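Flavodoxin (Bacillus cereus, PDB 6FSG) binds flavin mononucleotide and probably serves as a low-potential electron donor to a number of redox enzymes. Local coordinates at residues I35-S40 against D66-F71; D76-T81 against Q110-A115. All blocks are in the same frame, centred on the assembly; numbering follows the deposited sequence. Where two conformers were deposited one is given.

Overall arrangement
Along the chain the two contacts follow one another, interaction 1 closing before interaction 2 opens. Strand 31-36 is an outermost strand of the five-stranded parallel sheet of a flavodoxin; interaction 1 joins the turn just after it to the N-terminal part of helix 69-74 and the residues before it, closing a loop that holds strand 51-55. The same helix then runs into 76-81, where interaction 2 begins; its loop takes in strand 84-91 and most of helix 100-111 before closing at 110-115, at the entry to the other outermost strand, 115-124. Helix 69-74 thus has a contact at each end. The two centres lie about 18 Å apart and the nearest atoms about 6 Å, without touching.

Interaction 1 (I35-S40 against D66-F71); sequences IDIMDS and DDFLDF
A mainly apolar contact, without a hydrogen bond across it, joins the turn after edge strand 31-36 to the segment leading into helix 69-74, and I37 carries most of it. With chi1 at -164°, the longer branch of I37 points away from its own backbone N, and CG1 lies against the backbone of D67, 3.2 Å from D67 O. Beyond it, CD1 of I37 sits over one face of the F68 ring in a CH-pi contact, 4.0 Å from the ring centroid and offset toward the rim near CD1 and CE1. The same methyl reaches F71, whose CB is 4.1 Å from I37 CD1. The other branch, CG2 of I37, meets D67 CB at 3.8 Å. In the doubly wound alpha/beta fold of flavodoxins this places the approach to a helix beside the end of a sheet strand; I37 and F71 also touch I6 of strand 2-7, while A8, in the loop that follows, meets both I37 and F68. The turn itself is shaped by D36, whose OD1 accepts a hydrogen bond from M38 N at 2.9 Å in an Asx turn, the donor lying above the carboxylate plane. M38 was modelled in two conformers; in the one described here its extended side chain crosses that of D67 at the more exposed border, with M38 CG 3.6 Å from D67 OD2, and lies about 4 Å, side chain to side chain, from the FMN-binding residue M10.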
loop_
_atom_site.group_PDB
_atom_site.type_symbol
_atom_site.label_atom_id
_atom_site.label_comp_id
_atom_site.label_asym_id
_atom_site.label_seq_id
_atom_site.Cartn_x
_atom_site.Cartn_y
_atom_site.Cartn_z
ATOM N N ILE A 35 -3.289 5.520 -7.652
ATOM C CA ILE A 35 -2.740 6.869 -7.655
ATOM C C ILE A 35 -1.283 6.829 -7.209
ATOM O O ILE A 35 -0.965 6.293 -6.144
ATOM C CB ILE A 35 -3.543 7.791 -6.715
ATOM C CG1 ILE A 35 -5.035 7.794 -7.061
ATOM C CG2 ILE A 35 -2.975 9.202 -6.758
ATOM C CD1 ILE A 35 -5.882 8.412 -5.980
ATOM N N ASP A 36 -0.408 7.439 -8.000
ATOM C CA ASP A 36 0.992 7.636 -7.633
ATOM C C ASP A 36 1.105 8.800 -6.648
ATOM O O ASP A 36 0.521 9.868 -6.863
ATOM C CB ASP A 36 1.764 7.954 -8.926
ATOM C CG ASP A 36 3.274 7.915 -8.771
ATOM O OD1 ASP A 36 3.810 8.276 -7.704
ATOM O OD2 ASP A 36 3.935 7.563 -9.766
ATOM N N ILE A 37 1.875 8.599 -5.571
ATOM C CA ILE A 37 2.095 9.664 -4.590
ATOM C C ILE A 37 2.680 10.922 -5.231
ATOM O O ILE A 37 2.465 12.034 -4.730
ATOM C CB ILE A 37 2.963 9.157 -3.418
ATOM C CG1 ILE A 37 2.874 10.114 -2.224
ATOM C CG2 ILE A 37 4.425 8.992 -3.860
ATOM C CD1 ILE A 37 1.521 10.141 -1.549
ATOM N N MET A 38 3.429 10.773 -6.331
ATOM C CA MET A 38 4.003 11.937 -6.998
ATOM C C MET A 38 2.923 12.872 -7.526
ATOM O O MET A 38 3.194 14.062 -7.712
ATOM C CB MET A 38 4.979 11.517 -8.109
ATOM C CG MET A 38 6.339 11.020 -7.588
ATOM S SD MET A 38 7.477 10.394 -8.855
ATOM C CE MET A 38 9.012 10.227 -7.930
ATOM N N ASP A 39 1.702 12.376 -7.739
ATOM C CA ASP A 39 0.592 13.200 -8.203
ATOM C C ASP A 39 -0.148 13.878 -7.041
ATOM O O ASP A 39 -1.190 14.505 -7.255
ATOM C CB ASP A 39 -0.317 12.376 -9.124
ATOM C CG ASP A 39 0.429 11.841 -10.371
ATOM O OD1 ASP A 39 1.444 12.450 -10.800
ATOM O OD2 ASP A 39 -0.014 10.817 -10.935
ATOM N N SER A 40 0.401 13.800 -5.826
ATOM C CA SER A 40 0.014 14.584 -4.656
ATOM C C SER A 40 -1.431 14.424 -4.209
ATOM O O SER A 40 -2.110 15.421 -3.938
ATOM C CB SER A 40 0.323 16.074 -4.872
ATOM O OG SER A 40 1.719 16.278 -4.997
ATOM N N ASP A 66 10.324 10.457 0.679
ATOM C CA ASP A 66 10.107 11.887 0.875
ATOM C C ASP A 66 8.714 12.312 0.420
ATOM O O ASP A 66 8.061 13.126 1.082
ATOM C CB ASP A 66 11.160 12.697 0.111
ATOM C CG ASP A 66 12.536 12.648 0.752
ATOM O OD1 ASP A 66 12.669 12.206 1.910
ATOM O OD2 ASP A 66 13.498 13.063 0.080
ATOM N N ASP A 67 8.243 11.778 -0.710
ATOM C CA ASP A 67 6.978 12.235 -1.271
ATOM C C ASP A 67 5.765 11.786 -0.464
ATOM O O ASP A 67 4.676 12.326 -0.693
ATOM C CB ASP A 67 6.825 11.778 -2.724
ATOM C CG ASP A 67 7.857 12.396 -3.647
ATOM O OD1 ASP A 67 8.303 13.533 -3.382
ATOM O OD2 ASP A 67 8.219 11.738 -4.647
ATOM N N PHE A 68 5.923 10.839 0.473
ATOM C CA PHE A 68 4.841 10.396 1.351
ATOM C C PHE A 68 4.722 11.231 2.631
ATOM O O PHE A 68 3.737 11.070 3.363
ATOM C CB PHE A 68 5.025 8.904 1.734
ATOM C CG PHE A 68 3.958 7.975 1.190
ATOM C CD1 PHE A 68 2.642 8.111 1.587
ATOM C CD2 PHE A 68 4.286 6.951 0.305
ATOM C CE1 PHE A 68 1.663 7.258 1.089
ATOM C CE2 PHE A 68 3.320 6.100 -0.187
ATOM C CZ PHE A 68 2.010 6.242 0.209
ATOM N N LEU A 69 5.677 12.126 2.921
ATOM C CA LEU A 69 5.737 12.741 4.251
ATOM C C LEU A 69 4.534 13.650 4.529
ATOM O O LEU A 69 3.953 13.602 5.624
ATOM C CB LEU A 69 7.067 13.486 4.429
ATOM C CG LEU A 69 8.320 12.599 4.455
ATOM C CD1 LEU A 69 9.588 13.436 4.457
ATOM C CD2 LEU A 69 8.290 11.660 5.656
ATOM N N ASP A 70 4.144 14.493 3.569
ATOM C CA ASP A 70 2.999 15.369 3.806
ATOM C C ASP A 70 1.719 14.559 3.969
ATOM O O ASP A 70 0.908 14.837 4.857
ATOM C CB ASP A 70 2.835 16.391 2.683
ATOM C CG ASP A 70 3.925 17.449 2.681
ATOM O OD1 ASP A 70 4.637 17.605 3.701
ATOM O OD2 ASP A 70 4.048 18.146 1.652
ATOM N N PHE A 71 1.523 13.549 3.115
ATOM C CA PHE A 71 0.353 12.676 3.215
ATOM C C PHE A 71 0.304 11.985 4.571
ATOM O O PHE A 71 -0.754 11.917 5.213
ATOM C CB PHE A 71 0.456 11.656 2.081
ATOM C CG PHE A 71 -0.732 10.738 1.919
ATOM C CD1 PHE A 71 -0.866 9.593 2.705
ATOM C CD2 PHE A 71 -1.675 10.979 0.930
ATOM C CE1 PHE A 71 -1.928 8.721 2.524
ATOM C CE2 PHE A 71 -2.729 10.107 0.739
ATOM C CZ PHE A 71 -2.865 8.981 1.548
#

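Interaction 2 (D76-T81 against Q110-A115); sequences DSIDLT and QERGAA. With GLC (alpha-D-glucopyranose), chain D.
The carbonyl oxygen of I78 is gripped by two nitrogens of R112, NE at 2.8 Å and NH2 at 3.0 Å, a side-on hold that fastens the loop after helix 69-74 to the C-terminal end of helix 100-111. That helix finishes in a Schellman motif, with G113 at positive phi (99°), and the chain then enters edge strand 115-124 of the flavodoxin sheet. NE lies in the carbonyl plane of I78, whereas NH2 comes from above it. Bends at chi2 and chi3 (-43° and -55°) fold the R112 side chain so that its guanidinium edge faces this oxygen, while D76 O covers one guanidinium face. R112 NH2 also donates to O5, the ring oxygen of the bound glucose, at 2.6 Å, so the group that holds the loop also holds the sugar. On the NH1 side, water 1 accepts from R112 and donates to D76 OD1 and E111 OE1; both acids form salt bridges with K108, which probably eases their mutual repulsion. Farther along, L80 N donates to R112 O at 2.9 Å, and L80 CB packs on A114 CB at 4.0 Å. D79 OD1 closes an Asx turn by accepting from T81 N and, in the T81 conformer described here, takes a second bond from T81 OG1. Beside that turn, T81 CA lies 3.3 Å from G113 O in a nearly straight CA-H...O contact.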
loop_
_atom_site.group_PDB
_atom_site.type_symbol
_atom_site.label_atom_id
_atom_site.label_comp_id
_atom_site.label_asym_id
_atom_site.label_seq_id
_atom_site.Cartn_x
_atom_site.Cartn_y
_atom_site.Cartn_z
ATOM N N ASP A 76 -3.083 11.998 10.281
ATOM C CA ASP A 76 -3.489 12.170 11.674
ATOM C C ASP A 76 -4.853 12.840 11.831
ATOM O O ASP A 76 -5.372 12.868 12.952
ATOM C CB ASP A 76 -2.417 12.920 12.468
ATOM C CG ASP A 76 -1.189 12.066 12.716
ATOM O OD1 ASP A 76 -1.348 10.836 12.892
ATOM O OD2 ASP A 76 -0.073 12.618 12.715
ATOM N N SER A 77 -5.448 13.341 10.745
ATOM C CA SER A 77 -6.717 14.056 10.808
ATOM C C SER A 77 -7.872 13.309 10.144
ATOM O O SER A 77 -8.977 13.858 10.057
ATOM C CB SER A 77 -6.572 15.444 10.175
ATOM O OG SER A 77 -5.578 16.199 10.845
ATOM N N ILE A 78 -7.650 12.083 9.670
ATOM C CA ILE A 78 -8.679 11.321 8.963
ATOM C C ILE A 78 -9.206 10.175 9.820
ATOM O O ILE A 78 -8.506 9.642 10.688
ATOM C CB ILE A 78 -8.174 10.818 7.579
ATOM C CG1 ILE A 78 -7.116 9.727 7.746
ATOM C CG2 ILE A 78 -7.656 11.995 6.751
ATOM C CD1 ILE A 78 -6.533 9.218 6.470
ATOM N N ASP A 79 -10.446 9.765 9.525
ATOM C CA ASP A 79 -11.159 8.706 10.241
ATOM C C ASP A 79 -11.346 7.532 9.287
ATOM O O ASP A 79 -12.081 7.637 8.299
ATOM C CB ASP A 79 -12.497 9.254 10.743
ATOM C CG ASP A 79 -13.309 8.241 11.527
ATOM O OD1 ASP A 79 -12.952 7.044 11.566
ATOM O OD2 ASP A 79 -14.328 8.669 12.106
ATOM N N LEU A 80 -10.657 6.422 9.568
ATOM C CA LEU A 80 -10.719 5.235 8.725
ATOM C C LEU A 80 -11.438 4.070 9.396
ATOM O O LEU A 80 -11.292 2.928 8.950
ATOM C CB LEU A 80 -9.317 4.801 8.288
ATOM C CG LEU A 80 -8.483 5.876 7.591
ATOM C CD1 LEU A 80 -7.126 5.328 7.202
ATOM C CD2 LEU A 80 -9.217 6.412 6.365
ATOM N N THR A 81 -12.211 4.325 10.460
ATOM C CA THR A 81 -12.891 3.232 11.147
ATOM C C THR A 81 -13.833 2.523 10.179
ATOM O O THR A 81 -14.580 3.162 9.433
ATOM C CB THR A 81 -13.677 3.703 12.379
ATOM O OG1 THR A 81 -14.630 4.716 12.023
ATOM C CG2 THR A 81 -12.723 4.197 13.469
ATOM N N GLN A 110 -3.592 1.609 11.425
ATOM C CA GLN A 110 -4.169 1.095 12.663
ATOM C C GLN A 110 -4.624 2.230 13.563
ATOM O O GLN A 110 -5.709 2.170 14.155
ATOM C CB GLN A 110 -3.142 0.256 13.416
ATOM C CG GLN A 110 -2.655 -0.981 12.704
ATOM C CD GLN A 110 -1.453 -1.593 13.404
ATOM O OE1 GLN A 110 -0.796 -0.941 14.224
ATOM N NE2 GLN A 110 -1.149 -2.848 13.078
ATOM N N GLU A 111 -3.786 3.264 13.696
ATOM C CA GLU A 111 -4.102 4.376 14.579
ATOM C C GLU A 111 -5.376 5.083 14.152
ATOM O O GLU A 111 -6.092 5.619 14.998
ATOM C CB GLU A 111 -2.955 5.389 14.591
ATOM C CG GLU A 111 -1.725 4.937 15.343
ATOM C CD GLU A 111 -0.577 5.929 15.283
ATOM O OE1 GLU A 111 -0.744 7.029 14.711
ATOM O OE2 GLU A 111 0.501 5.598 15.826
ATOM N N ARG A 112 -5.656 5.129 12.854
ATOM C CA ARG A 112 -6.808 5.863 12.347
ATOM C C ARG A 112 -8.061 4.994 12.263
ATOM O O ARG A 112 -9.104 5.470 11.794
ATOM C CB ARG A 112 -6.489 6.513 10.997
ATOM C CG ARG A 112 -5.232 7.405 10.957
ATOM C CD ARG A 112 -5.066 8.335 12.154
ATOM N NE ARG A 112 -6.258 9.146 12.321
ATOM C CZ ARG A 112 -6.600 9.742 13.451
ATOM N NH1 ARG A 112 -5.802 9.663 14.502
ATOM N NH2 ARG A 112 -7.729 10.426 13.518
ATOM N N GLY A 113 -7.990 3.749 12.742
ATOM C CA GLY A 113 -9.156 2.897 12.887
ATOM C C GLY A 113 -9.384 1.891 11.778
ATOM O O GLY A 113 -10.390 1.168 11.819
ATOM N N ALA A 114 -8.493 1.809 10.797
ATOM C CA ALA A 114 -8.677 0.844 9.729
ATOM C C ALA A 114 -8.468 -0.570 10.253
ATOM O O ALA A 114 -7.691 -0.807 11.184
ATOM C CB ALA A 114 -7.695 1.105 8.591
ATOM N N ALA A 115 -9.162 -1.518 9.635
ATOM C CA ALA A 115 -8.931 -2.936 9.886
ATOM C C ALA A 115 -7.859 -3.392 8.900
ATOM O O ALA A 115 -8.127 -3.510 7.699
ATOM C CB ALA A 115 -10.220 -3.727 9.690
HETATM C C1 GLC D . -9.254 10.719 16.345
HETATM C C2 GLC D . -7.975 10.216 16.998
HETATM C C3 GLC D . -7.332 11.346 17.782
HETATM C C4 GLC D . -7.116 12.552 16.878
HETATM C C5 GLC D . -8.373 12.923 16.097
HETATM C C6 GLC D . -8.032 13.955 15.029
HETATM O O1 GLC D . -10.160 11.204 17.341
HETATM O O2 GLC D . -8.254 9.112 17.865
HETATM O O3 GLC D . -6.070 10.908 18.292
HETATM O O4 GLC D . -6.719 13.665 17.688
HETATM O O5 GLC D . -8.923 11.777 15.448
HETATM O O6 GLC D . -9.053 13.979 14.024
HETATM O O HOH W 1 -2.856 9.103 14.599
HETATM O O HOH W 2 -10.422 11.906 12.352
HETATM O O HOH W 3 -10.308 7.495 13.641
#